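Local coordinates for protein glutathione S-transferase (Sphingobium chungbukense, PDB 6M1T) that binds glutathione and, as a beta-class glutathione S-transferase, probably transfers it to electrophilic compounds as a step in their detoxification, at residues I5-C10 with A27-L32; S11-I16 with T64-I69. One frame throughout, in Å; residues are numbered along the deposited sequence.

Contact 1. Residues I5-C10 with A27-L32; sequences ISPGAC and AVKVDL. With GSH (glutathione), chain C.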
ATOM      1  N   ILE A   5     -15.538 -11.297  -3.130  1.00  9.97           N
ATOM      2  CA  ILE A   5     -15.073 -10.899  -4.470  1.00 11.13           C
ATOM      3  C   ILE A   5     -16.117 -10.068  -5.209  1.00 11.38           C
ATOM      4  O   ILE A   5     -17.312 -10.148  -4.920  1.00 11.28           O
ATOM      5  CB  ILE A   5     -14.677 -12.133  -5.306  1.00 11.13           C
ATOM      6  CG1 ILE A   5     -15.853 -13.027  -5.692  1.00 12.22           C
ATOM      7  CG2 ILE A   5     -13.596 -12.909  -4.586  1.00 11.73           C
ATOM      8  CD1 ILE A   5     -15.526 -13.927  -6.893  1.00 13.04           C
ATOM      9  N   SER A   6     -15.617  -9.413  -6.251  1.00 13.41           N
ATOM     10  CA  SER A   6     -16.410  -8.927  -7.402  1.00 14.66           C
ATOM     11  C   SER A   6     -15.651  -9.342  -8.668  1.00 14.78           C
ATOM     12  O   SER A   6     -14.461  -9.087  -8.789  1.00 13.44           O
ATOM     13  CB  SER A   6     -16.606  -7.433  -7.275  1.00 16.62           C
ATOM     14  OG  SER A   6     -17.393  -6.984  -8.364  1.00 15.01           O
ATOM     15  N   PRO A   7     -16.277 -10.055  -9.629  1.00 16.70           N
ATOM     16  CA  PRO A   7     -15.517 -10.637 -10.745  1.00 17.05           C
ATOM     17  C   PRO A   7     -14.657  -9.610 -11.465  1.00 15.90           C
ATOM     18  O   PRO A   7     -15.153  -8.550 -11.857  1.00 17.32           O
ATOM     19  CB  PRO A   7     -16.582 -11.199 -11.686  1.00 17.28           C
ATOM     20  CG  PRO A   7     -17.733 -11.465 -10.759  1.00 17.43           C
ATOM     21  CD  PRO A   7     -17.715 -10.337  -9.735  1.00 17.06           C
ATOM     22  N   GLY A   8     -13.391  -9.946 -11.644  1.00 17.29           N
ATOM     23  CA  GLY A   8     -12.461  -9.124 -12.430  1.00 17.58           C
ATOM     24  C   GLY A   8     -11.843  -8.003 -11.607  1.00 19.54           C
ATOM     25  O   GLY A   8     -10.885  -7.347 -12.131  1.00 20.78           O
ATOM     26  N   ALA A   9     -12.312  -7.784 -10.364  1.00 18.04           N
ATOM     27  CA  ALA A   9     -11.813  -6.694  -9.489  1.00 16.44           C
ATOM     28  C   ALA A   9     -10.488  -7.140  -8.883  1.00 16.51           C
ATOM     29  O   ALA A   9     -10.025  -8.266  -9.219  1.00 16.38           O
ATOM     30  CB  ALA A   9     -12.849  -6.341  -8.444  1.00 16.18           C
ATOM     31  N   CYS A  10      -9.859  -6.310  -8.028  1.00 14.60           N
ATOM     32  CA  CYS A  10      -8.526  -6.656  -7.478  1.00 13.95           C
ATOM     33  C   CYS A  10      -8.654  -7.873  -6.547  1.00 11.78           C
ATOM     34  O   CYS A  10      -7.588  -8.538  -6.264  1.00 10.16           O
ATOM     35  CB  CYS A  10      -7.878  -5.461  -6.797  1.00 17.75           C
ATOM     36  SG  CYS A  10      -8.968  -4.921  -5.466  1.00 21.52           S
ATOM     37  N   ALA A  27     -15.768 -18.678  -2.342  1.00 14.58           N
ATOM     38  CA  ALA A  27     -15.697 -17.386  -3.035  1.00 14.64           C
ATOM     39  C   ALA A  27     -17.114 -16.820  -3.038  1.00 15.53           C
ATOM     40  O   ALA A  27     -17.962 -17.443  -3.668  1.00 17.59           O
ATOM     41  CB  ALA A  27     -15.160 -17.550  -4.431  1.00 16.56           C
ATOM     42  N   VAL A  28     -17.341 -15.688  -2.372  1.00 12.52           N
ATOM     43  CA  VAL A  28     -18.701 -15.106  -2.193  1.00 13.05           C
ATOM     44  C   VAL A  28     -18.752 -13.771  -2.939  1.00 13.07           C
ATOM     45  O   VAL A  28     -17.910 -12.926  -2.656  1.00 11.12           O
ATOM     46  CB  VAL A  28     -18.961 -14.979  -0.682  1.00 15.07           C
ATOM     47  CG1 VAL A  28     -20.262 -14.294  -0.368  1.00 16.28           C
ATOM     48  CG2 VAL A  28     -18.922 -16.373  -0.038  1.00 18.32           C
ATOM     49  N   LYS A  29     -19.692 -13.611  -3.879  1.00 14.05           N
ATOM     50  CA  LYS A  29     -19.828 -12.387  -4.708  1.00 14.48           C
ATOM     51  C   LYS A  29     -20.490 -11.264  -3.882  1.00 14.48           C
ATOM     52  O   LYS A  29     -21.412 -11.518  -3.073  1.00 12.80           O
ATOM     53  CB  LYS A  29     -20.571 -12.686  -6.013  1.00 18.05           C
ATOM     54  CG  LYS A  29     -19.811 -13.609  -6.959  1.00 21.18           C
ATOM     55  CD  LYS A  29     -20.435 -13.708  -8.355  1.00 27.34           C
ATOM     56  CE  LYS A  29     -21.306 -14.931  -8.553  1.00 33.68           C
ATOM     57  NZ  LYS A  29     -20.484 -16.153  -8.759  1.00 37.31           N
ATOM     58  N   VAL A  30     -19.996 -10.051  -4.071  1.00 14.23           N
ATOM     59  CA  VAL A  30     -20.597  -8.808  -3.520  1.00 14.79           C
ATOM     60  C   VAL A  30     -21.046  -7.935  -4.690  1.00 13.93           C
ATOM     61  O   VAL A  30     -20.251  -7.733  -5.655  1.00 12.55           O
ATOM     62  CB  VAL A  30     -19.592  -8.047  -2.644  1.00 14.42           C
ATOM     63  CG1 VAL A  30     -20.218  -6.802  -2.008  1.00 15.18           C
ATOM     64  CG2 VAL A  30     -18.977  -8.964  -1.587  1.00 15.61           C
ATOM     65  N   ASP A  31     -22.209  -7.317  -4.527  1.00 13.97           N
ATOM     66  CA  ASP A  31     -22.715  -6.258  -5.431  1.00 15.86           C
ATOM     67  C   ASP A  31     -22.118  -4.966  -4.900  1.00 14.67           C
ATOM     68  O   ASP A  31     -22.461  -4.597  -3.780  1.00 16.31           O
ATOM     69  CB  ASP A  31     -24.253  -6.203  -5.456  1.00 18.04           C
ATOM     70  CG  ASP A  31     -24.772  -5.198  -6.479  1.00 21.49           C
ATOM     71  OD1 ASP A  31     -24.159  -4.075  -6.580  1.00 23.74           O
ATOM     72  OD2 ASP A  31     -25.737  -5.547  -7.226  1.00 20.71           O
ATOM     73  N   LEU A  32     -21.159  -4.394  -5.605  1.00 17.28           N
ATOM     74  CA  LEU A  32     -20.366  -3.243  -5.060  1.00 19.91           C
ATOM     75  C   LEU A  32     -21.250  -1.978  -5.015  1.00 22.65           C
ATOM     76  O   LEU A  32     -20.967  -1.071  -4.198  1.00 26.83           O
ATOM     77  CB  LEU A  32     -19.117  -3.092  -5.930  1.00 17.48           C
ATOM     78  CG  LEU A  32     -18.047  -4.154  -5.682  1.00 16.82           C
ATOM     79  CD1 LEU A  32     -16.831  -3.855  -6.529  1.00 16.79           C
ATOM     80  CD2 LEU A  32     -17.708  -4.266  -4.179  1.00 17.64           C
TER
HETATM   81  N1  GSH C 301      -6.587  -0.700  -0.739  1.00 11.67           N
HETATM   82  CA1 GSH C 301      -7.559  -1.781  -0.983  1.00 12.34           C
HETATM   83  C1  GSH C 301      -6.824  -3.118  -1.147  1.00 13.09           C
HETATM   84  O11 GSH C 301      -5.647  -3.051  -1.523  1.00 14.29           O
HETATM   85  O12 GSH C 301      -7.487  -4.180  -0.885  1.00 13.25           O
HETATM   86  CB1 GSH C 301      -8.350  -1.420  -2.244  1.00 12.53           C
HETATM   87  CG1 GSH C 301      -9.595  -2.238  -2.458  1.00 12.37           C
HETATM   88  CD1 GSH C 301     -10.405  -1.652  -3.612  1.00 12.64           C
HETATM   89  OE1 GSH C 301     -10.286  -0.480  -3.991  1.00 13.32           O
HETATM   90  N2  GSH C 301     -11.297  -2.472  -4.152  1.00 12.30           N
HETATM   91  CA2 GSH C 301     -12.234  -2.128  -5.203  1.00 14.17           C
HETATM   92  C2  GSH C 301     -13.636  -1.910  -4.660  1.00 15.13           C
HETATM   93  O2  GSH C 301     -14.130  -2.732  -3.887  1.00 16.20           O
HETATM   94  CB2 GSH C 301     -12.253  -3.184  -6.307  1.00 14.64           C
HETATM   95  SG2 GSH C 301     -10.754  -3.191  -7.339  1.00 16.62           S
HETATM   96  N3  GSH C 301     -14.225  -0.778  -5.000  1.00 16.94           N
HETATM   97  CA3 GSH C 301     -15.568  -0.447  -4.593  1.00 20.22           C
HETATM   98  C3  GSH C 301     -15.657   0.912  -3.893  1.00 25.76           C
HETATM   99  O31 GSH C 301     -14.589   1.467  -3.564  1.00 29.59           O
HETATM  100  O32 GSH C 301     -16.800   1.365  -3.671  1.00 31.96           O

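Contact 2. Residues S11-I16 with T64-I69; sequences SLAPHI and TENPAI. With GSH (glutathione), chain C.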
ATOM      1  N   SER A  11      -9.879  -8.253  -6.140  1.00  9.42           N
ATOM      2  CA  SER A  11     -10.167  -9.523  -5.406  1.00  9.63           C
ATOM      3  C   SER A  11      -9.780 -10.789  -6.190  1.00  9.72           C
ATOM      4  O   SER A  11      -9.592 -11.875  -5.532  1.00  9.68           O
ATOM      5  CB  SER A  11     -11.614  -9.593  -4.943  1.00  9.25           C
ATOM      6  OG  SER A  11     -12.511  -9.282  -5.985  1.00  9.35           O
ATOM      7  N   LEU A  12      -9.676 -10.707  -7.520  1.00 10.30           N
ATOM      8  CA  LEU A  12      -9.168 -11.865  -8.318  1.00 10.69           C
ATOM      9  C   LEU A  12      -7.797 -12.301  -7.789  1.00 11.34           C
ATOM     10  O   LEU A  12      -7.492 -13.482  -7.850  1.00 12.27           O
ATOM     11  CB  LEU A  12      -9.167 -11.480  -9.792  1.00 10.27           C
ATOM     12  CG  LEU A  12      -8.680 -12.525 -10.791  1.00 10.84           C
ATOM     13  CD1 LEU A  12      -9.516 -13.806 -10.755  1.00 10.47           C
ATOM     14  CD2 LEU A  12      -8.714 -11.921 -12.174  1.00 11.00           C
ATOM     15  N   ALA A  13      -6.979 -11.388  -7.246  1.00 11.25           N
ATOM     16  CA  ALA A  13      -5.603 -11.723  -6.845  1.00 11.28           C
ATOM     17  C   ALA A  13      -5.605 -12.762  -5.721  1.00 11.47           C
ATOM     18  O   ALA A  13      -5.047 -13.868  -5.898  1.00 10.46           O
ATOM     19  CB  ALA A  13      -4.801 -10.492  -6.499  1.00 10.91           C
ATOM     20  N   PRO A  14      -6.271 -12.502  -4.575  1.00 10.16           N
ATOM     21  CA  PRO A  14      -6.367 -13.517  -3.538  1.00 10.63           C
ATOM     22  C   PRO A  14      -7.153 -14.758  -4.003  1.00 10.39           C
ATOM     23  O   PRO A  14      -6.851 -15.862  -3.503  1.00  9.45           O
ATOM     24  CB  PRO A  14      -6.974 -12.794  -2.318  1.00 11.45           C
ATOM     25  CG  PRO A  14      -7.571 -11.561  -2.899  1.00 11.09           C
ATOM     26  CD  PRO A  14      -6.760 -11.193  -4.132  1.00 10.88           C
ATOM     27  N   HIS A  15      -8.117 -14.598  -4.911  1.00 10.18           N
ATOM     28  CA  HIS A  15      -8.821 -15.768  -5.526  1.00 10.70           C
ATOM     29  C   HIS A  15      -7.775 -16.708  -6.151  1.00 10.71           C
ATOM     30  O   HIS A  15      -7.778 -17.932  -5.841  1.00 11.95           O
ATOM     31  CB  HIS A  15      -9.861 -15.288  -6.553  1.00 10.92           C
ATOM     32  CG  HIS A  15     -10.830 -16.334  -6.996  1.00 11.18           C
ATOM     33  ND1 HIS A  15     -11.896 -16.045  -7.837  1.00 13.69           N
ATOM     34  CD2 HIS A  15     -10.944 -17.633  -6.670  1.00 13.60           C
ATOM     35  CE1 HIS A  15     -12.573 -17.168  -8.084  1.00 13.51           C
ATOM     36  NE2 HIS A  15     -12.036 -18.146  -7.337  1.00 13.29           N
ATOM     37  N   ILE A  16      -6.934 -16.188  -7.025  1.00 11.31           N
ATOM     38  CA  ILE A  16      -5.848 -16.992  -7.671  1.00 12.22           C
ATOM     39  C   ILE A  16      -4.923 -17.597  -6.587  1.00 13.35           C
ATOM     40  O   ILE A  16      -4.589 -18.777  -6.671  1.00 13.08           O
ATOM     41  CB  ILE A  16      -5.090 -16.146  -8.697  1.00 13.36           C
ATOM     42  CG1 ILE A  16      -5.985 -15.845  -9.893  1.00 12.24           C
ATOM     43  CG2 ILE A  16      -3.782 -16.831  -9.096  1.00 13.67           C
ATOM     44  CD1 ILE A  16      -5.531 -14.722 -10.783  1.00 13.63           C
ATOM     45  N   THR A  64      -8.612  -7.260   5.729  1.00 13.99           N
ATOM     46  CA  THR A  64      -8.791  -6.419   4.521  1.00 13.48           C
ATOM     47  C   THR A  64      -7.422  -5.983   4.002  1.00 13.17           C
ATOM     48  O   THR A  64      -6.428  -6.137   4.742  1.00 11.34           O
ATOM     49  CB  THR A  64      -9.677  -5.196   4.775  1.00 14.74           C
ATOM     50  OG1 THR A  64      -9.052  -4.437   5.799  1.00 15.31           O
ATOM     51  CG2 THR A  64     -11.083  -5.533   5.210  1.00 16.46           C
ATOM     52  N   GLU A  65      -7.407  -5.435   2.786  1.00 11.63           N
ATOM     53  CA  GLU A  65      -6.201  -4.939   2.078  1.00 12.43           C
ATOM     54  C   GLU A  65      -5.473  -6.120   1.439  1.00 11.83           C
ATOM     55  O   GLU A  65      -4.954  -7.008   2.165  1.00 12.83           O
ATOM     56  CB  GLU A  65      -5.259  -4.151   3.003  1.00 12.64           C
ATOM     57  CG  GLU A  65      -5.907  -2.963   3.701  1.00 13.06           C
ATOM     58  CD  GLU A  65      -6.287  -1.814   2.798  1.00 13.14           C
ATOM     59  OE1 GLU A  65      -7.269  -1.117   3.145  1.00 14.31           O
ATOM     60  OE2 GLU A  65      -5.581  -1.589   1.756  1.00 14.46           O
ATOM     61  N   ASN A  66      -5.355  -6.060   0.122  1.00 12.61           N
ATOM     62  CA  ASN A  66      -4.678  -7.086  -0.715  1.00 13.07           C
ATOM     63  C   ASN A  66      -3.317  -7.446  -0.140  1.00 14.18           C
ATOM     64  O   ASN A  66      -3.015  -8.632   0.015  1.00 14.07           O
ATOM     65  CB  ASN A  66      -4.640  -6.655  -2.178  1.00 13.23           C
ATOM     66  CG  ASN A  66      -5.603  -7.488  -2.991  1.00 15.07           C
ATOM     67  OD1 ASN A  66      -5.787  -8.665  -2.690  1.00 15.45           O
ATOM     68  ND2 ASN A  66      -6.242  -6.893  -3.960  1.00 16.85           N
ATOM     69  N   PRO A  67      -2.442  -6.467   0.155  1.00 14.34           N
ATOM     70  CA  PRO A  67      -1.108  -6.803   0.657  1.00 13.72           C
ATOM     71  C   PRO A  67      -1.108  -7.715   1.895  1.00 14.38           C
ATOM     72  O   PRO A  67      -0.303  -8.703   1.953  1.00 12.95           O
ATOM     73  CB  PRO A  67      -0.515  -5.411   0.930  1.00 13.58           C
ATOM     74  CG  PRO A  67      -1.168  -4.521  -0.081  1.00 13.44           C
ATOM     75  CD  PRO A  67      -2.607  -5.019  -0.118  1.00 12.84           C
ATOM     76  N   ALA A  68      -1.997  -7.461   2.866  1.00 13.52           N
ATOM     77  CA  ALA A  68      -2.129  -8.296   4.078  1.00 13.35           C
ATOM     78  C   ALA A  68      -2.756  -9.655   3.735  1.00 13.26           C
ATOM     79  O   ALA A  68      -2.280 -10.678   4.223  1.00 11.32           O
ATOM     80  CB  ALA A  68      -2.934  -7.556   5.112  1.00 14.06           C
ATOM     81  N   ILE A  69      -3.810  -9.664   2.920  1.00 11.24           N
ATOM     82  CA  ILE A  69      -4.559 -10.893   2.556  1.00 11.98           C
ATOM     83  C   ILE A  69      -3.626 -11.822   1.809  1.00 11.41           C
ATOM     84  O   ILE A  69      -3.598 -12.986   2.146  1.00 11.67           O
ATOM     85  CB  ILE A  69      -5.831 -10.546   1.753  1.00 11.64           C
ATOM     86  CG1 ILE A  69      -6.817  -9.837   2.681  1.00 11.75           C
ATOM     87  CG2 ILE A  69      -6.434 -11.797   1.124  1.00 11.70           C
ATOM     88  CD1 ILE A  69      -8.006  -9.197   2.011  1.00 11.67           C
TER
HETATM   89  N1  GSH C 301      -6.587  -0.700  -0.739  1.00 11.67           N
HETATM   90  CA1 GSH C 301      -7.559  -1.781  -0.983  1.00 12.34           C
HETATM   91  C1  GSH C 301      -6.824  -3.118  -1.147  1.00 13.09           C
HETATM   92  O11 GSH C 301      -5.647  -3.051  -1.523  1.00 14.29           O
HETATM   93  O12 GSH C 301      -7.487  -4.180  -0.885  1.00 13.25           O
HETATM   94  CB1 GSH C 301      -8.350  -1.420  -2.244  1.00 12.53           C
HETATM   95  CG1 GSH C 301      -9.595  -2.238  -2.458  1.00 12.37           C
HETATM   96  CD1 GSH C 301     -10.405  -1.652  -3.612  1.00 12.64           C
HETATM   97  OE1 GSH C 301     -10.286  -0.480  -3.991  1.00 13.32           O
HETATM   98  N2  GSH C 301     -11.297  -2.472  -4.152  1.00 12.30           N
HETATM   99  CA2 GSH C 301     -12.234  -2.128  -5.203  1.00 14.17           C
HETATM  100  C2  GSH C 301     -13.636  -1.910  -4.660  1.00 15.13           C
HETATM  101  O2  GSH C 301     -14.130  -2.732  -3.887  1.00 16.20           O
HETATM  102  CB2 GSH C 301     -12.253  -3.184  -6.307  1.00 14.64           C
HETATM  103  SG2 GSH C 301     -10.754  -3.191  -7.339  1.00 16.62           S
HETATM  104  N3  GSH C 301     -14.225  -0.778  -5.000  1.00 16.94           N
HETATM  105  CA3 GSH C 301     -15.568  -0.447  -4.593  1.00 20.22           C
HETATM  106  C3  GSH C 301     -15.657   0.912  -3.893  1.00 25.76           C
HETATM  107  O31 GSH C 301     -14.589   1.467  -3.564  1.00 29.59           O
HETATM  108  O32 GSH C 301     -16.800   1.365  -3.671  1.00 31.96           O

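Contact 1. Residues I5-C10 with A27-L32
Ile-5 and Lys-29 face each other as a parallel pair where the strand ending at Ile-5 runs beside strand 26-31. Two backbone bonds fix the register: Ile-5 N gives its hydrogen to Val-28 O at 2.9 Å, while Val-30 N reaches Ile-5 O at 2.8 Å. Both side chains rise on the same face of the sheet. Ile-5 holds CG1 between its backbone N and carbonyl carbon (chi1 68°), which lays that branch against the backbone of strand 26-31, 3.7 Å from Val-28 O; CG of Lys-29 is a little further off, and the terminal CD1 loosely approaches CB of Ala-27. The first part of the Lys-29 chain is extended, and its CG and CD pass loosely beside Ile-5 and CG of Pro-7; the bends come further out. At the other end, Ser-6 has OG anti to the backbone N (chi1 -179°), and CB and OG together rest against one methyl of Leu-32, each 3.7 Å from CD1. The second methyl of Leu-32, CD2, turns to glutathione and comes within 3.9 Å of its O2, so one leucine fork spans loop and ligand.

Beyond the strand, a type II turn from Ser-6 to Ala-9, with Gly-8 at positive phi, swings the chain round to Cys-10, in the manner of the loop after the first strand of a thioredoxin-like domain. There CB of Ala-9 packs on the cysteinyl part of glutathione, and SG of Cys-10 stands 3.1 Å from the ligand's SG2. That separation is too long for a formed disulfide but closer than ordinary sulfur packing, consistent with a direct interaction between the cysteine and the glutathione thiol.

Contact 2. Residues S11-I16 with T64-I69
A chi1 of -108° and a chi2 of -34° turn the amide of Asn-66 so that OD1 meets the ring of Pro-14, while Ile-69 sets CG2 anti to its backbone N and lays that methyl on the same proline. OD1 comes 3.1 Å from CD of Pro-14, the two side chains crossing at about a right angle; CB of Pro-14 meets CG2 of Ile-69 at 3.6 Å. Buried OD1 has no hydrogen-bond partner, whereas ND2 of the same amide bonds to Cys-10 O. These residues join helices 12-21 and 66-75 of the thioredoxin-like N-terminal domain, and the start of the latter helix receives the γ-glutamyl end of glutathione. Asn-66 N donates to carboxylate oxygen O12 at 3.0 Å and more weakly to O11, where the helix dipole probably adds attraction. Glu-65, the N-cap residue, accepts a hydrogen bond from the ligand's N1 on OE2 at 2.8 Å. A leucine at Glu-65 would probably leave that amino group without this carboxylate and take an acceptor from Ser-99 of the second subunit, whose OG also bonds to OE2.

How the contacts relate
The segments alternate along the chain: 5-10 runs directly into 11-16, then come 27-32 and 64-69, all within the thioredoxin-like N-terminal domain. Contact 1 joins two parallel strands of its mixed sheet, and contact 2 joins two helices nearer the centre of the chain; helix 12-21 links strands 2-5 and 26-31 as a beta-alpha-beta crossover. Their centres lie about 11 Å apart, yet the contacts touch, with Ser-6 N probably hydrogen-bonded to Ser-11 OG. Glutathione lies against both: contact 1 borders its cysteinyl part, contact 2 its γ-glutamyl end, where the second subunit also takes part. Strand ends, loop and helix start each supply part of one glutathione pocket, completed by residues such as Lys-51 and Val-52.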